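Local atomic coordinates of A-type flavoprotein (Giardia intestinalis, PDB entry 2Q9U), a protein that scavenges oxygen in a human parasite, probably by passing electrons from a flavin mononucleotide to a di-iron centre where the gas is reduced. Residues Cys50-Asp55 / Arg141-Ile146. Numbering follows the deposited sequence.
Sequences CPTVID and RTLKFI
L143 reaches across to T52 and I54 with one methyl, CD1. The contact is entirely apolar between the segments. L143 CD1 lies 4.2 Å from T52 CG2 and 4.4 Å from I54 CD1, so three methyl groups meet. The L143 side chain is extended beyond CB, with CD1 anti to CA (chi2 178°), and this sends the methyl out from its strand. The CB of I54 does not face L143, but its CD1 turns back and comes nearer.

One polar bond lies inside 50-55. T52 OG1 donates to C50 O at 2.8 Å, with the hydroxyl tilted 35° from the carbonyl plane. The bond is consistent with the T52 rotation (chi1 -66°) that leaves CG2 facing L143.

Strands 52-54 and 142-147 belong to the two beta sheets of the metallo-beta-lactamase-like domain, an alpha-beta/beta-alpha sandwich. T52 and L143 point inward between them. V82 packs on T52 and I54, while T159 and C161 pack on L143. The CA atoms of T52 and L143 are 10.3 Å apart, and the strands meet through side chains alone. The contact is buried, away from the di-iron site. Methyl packing alone, without hydrogen bonds, makes this small contact between the sheets.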
# COMPACT_ATOMS: atom_id res chain seq x y z
N CYS A 50 -30.12 8.70 37.67
CA CYS A 50 -30.52 7.97 36.46
C CYS A 50 -29.24 7.72 35.65
O CYS A 50 -28.81 8.62 34.92
CB CYS A 50 -31.44 8.84 35.62
SG CYS A 50 -32.99 9.31 36.43
N PRO A 51 -28.62 6.54 35.82
CA PRO A 51 -27.32 6.31 35.18
C PRO A 51 -27.44 6.42 33.66
O PRO A 51 -28.37 5.83 33.07
CB PRO A 51 -26.96 4.87 35.62
CG PRO A 51 -27.72 4.69 36.94
CD PRO A 51 -29.05 5.37 36.61
N THR A 52 -26.54 7.19 33.04
CA THR A 52 -26.73 7.62 31.66
C THR A 52 -25.49 7.35 30.82
O THR A 52 -24.38 7.62 31.27
CB THR A 52 -27.12 9.10 31.62
OG1 THR A 52 -28.41 9.26 32.22
CG2 THR A 52 -27.16 9.65 30.19
N VAL A 53 -25.71 6.82 29.62
CA VAL A 53 -24.65 6.62 28.62
C VAL A 53 -24.87 7.59 27.47
O VAL A 53 -25.99 7.75 26.98
CB VAL A 53 -24.62 5.17 28.08
CG1 VAL A 53 -23.53 5.00 26.98
CG2 VAL A 53 -24.39 4.19 29.23
N ILE A 54 -23.78 8.24 27.07
CA ILE A 54 -23.78 9.12 25.90
C ILE A 54 -23.08 8.41 24.76
O ILE A 54 -21.90 8.05 24.86
CB ILE A 54 -23.04 10.44 26.19
CG1 ILE A 54 -23.50 11.07 27.53
CG2 ILE A 54 -23.15 11.42 24.96
CD1 ILE A 54 -24.95 11.59 27.50
N ASP A 55 -23.82 8.19 23.68
CA ASP A 55 -23.35 7.56 22.45
C ASP A 55 -22.97 6.08 22.54
O ASP A 55 -22.81 5.52 23.62
CB ASP A 55 -22.27 8.43 21.76
CG ASP A 55 -22.85 9.77 21.26
OD1 ASP A 55 -24.04 9.77 20.80
OD2 ASP A 55 -22.14 10.81 21.36
N ARG A 141 -27.78 16.17 37.97
CA ARG A 141 -27.53 16.83 36.69
C ARG A 141 -28.81 16.91 35.84
O ARG A 141 -29.76 16.15 36.04
CB ARG A 141 -26.41 16.12 35.90
CG ARG A 141 -25.05 16.10 36.62
CD ARG A 141 -24.02 15.27 35.84
NE ARG A 141 -22.77 15.00 36.57
CZ ARG A 141 -22.64 14.05 37.49
NH1 ARG A 141 -23.68 13.32 37.88
NH2 ARG A 141 -21.45 13.85 38.07
N THR A 142 -28.83 17.87 34.93
CA THR A 142 -29.79 17.88 33.84
C THR A 142 -29.04 17.90 32.51
O THR A 142 -27.85 18.25 32.46
CB THR A 142 -30.73 19.08 33.91
OG1 THR A 142 -29.99 20.30 33.72
CG2 THR A 142 -31.48 19.12 35.25
N LEU A 143 -29.73 17.50 31.45
CA LEU A 143 -29.16 17.50 30.10
C LEU A 143 -30.06 18.26 29.14
O LEU A 143 -31.30 18.10 29.16
CB LEU A 143 -28.99 16.07 29.60
CG LEU A 143 -28.06 15.14 30.38
CD1 LEU A 143 -28.07 13.77 29.74
CD2 LEU A 143 -26.64 15.71 30.43
N LYS A 144 -29.41 19.09 28.31
CA LYS A 144 -30.05 19.83 27.21
C LYS A 144 -29.50 19.31 25.88
O LYS A 144 -28.42 18.69 25.83
CB LYS A 144 -29.75 21.33 27.32
CG LYS A 144 -30.05 21.92 28.70
CD LYS A 144 -31.54 22.11 28.93
CE LYS A 144 -32.06 23.37 28.24
NZ LYS A 144 -32.71 22.96 26.99
N PHE A 145 -30.21 19.61 24.80
CA PHE A 145 -29.93 19.04 23.50
C PHE A 145 -29.88 20.15 22.49
O PHE A 145 -30.76 20.99 22.45
CB PHE A 145 -30.99 17.97 23.18
CG PHE A 145 -31.11 16.96 24.27
CD1 PHE A 145 -30.18 15.92 24.36
CD2 PHE A 145 -32.05 17.12 25.31
CE1 PHE A 145 -30.24 15.00 25.41
CE2 PHE A 145 -32.11 16.21 26.36
CZ PHE A 145 -31.21 15.15 26.42
N ILE A 146 -28.81 20.19 21.72
CA ILE A 146 -28.60 21.24 20.74
C ILE A 146 -28.51 20.60 19.34
O ILE A 146 -27.45 20.05 18.96
CB ILE A 146 -27.31 22.04 21.02
CG1 ILE A 146 -27.31 22.66 22.44
CG2 ILE A 146 -27.13 23.09 19.95
CD1 ILE A 146 -25.90 23.16 22.92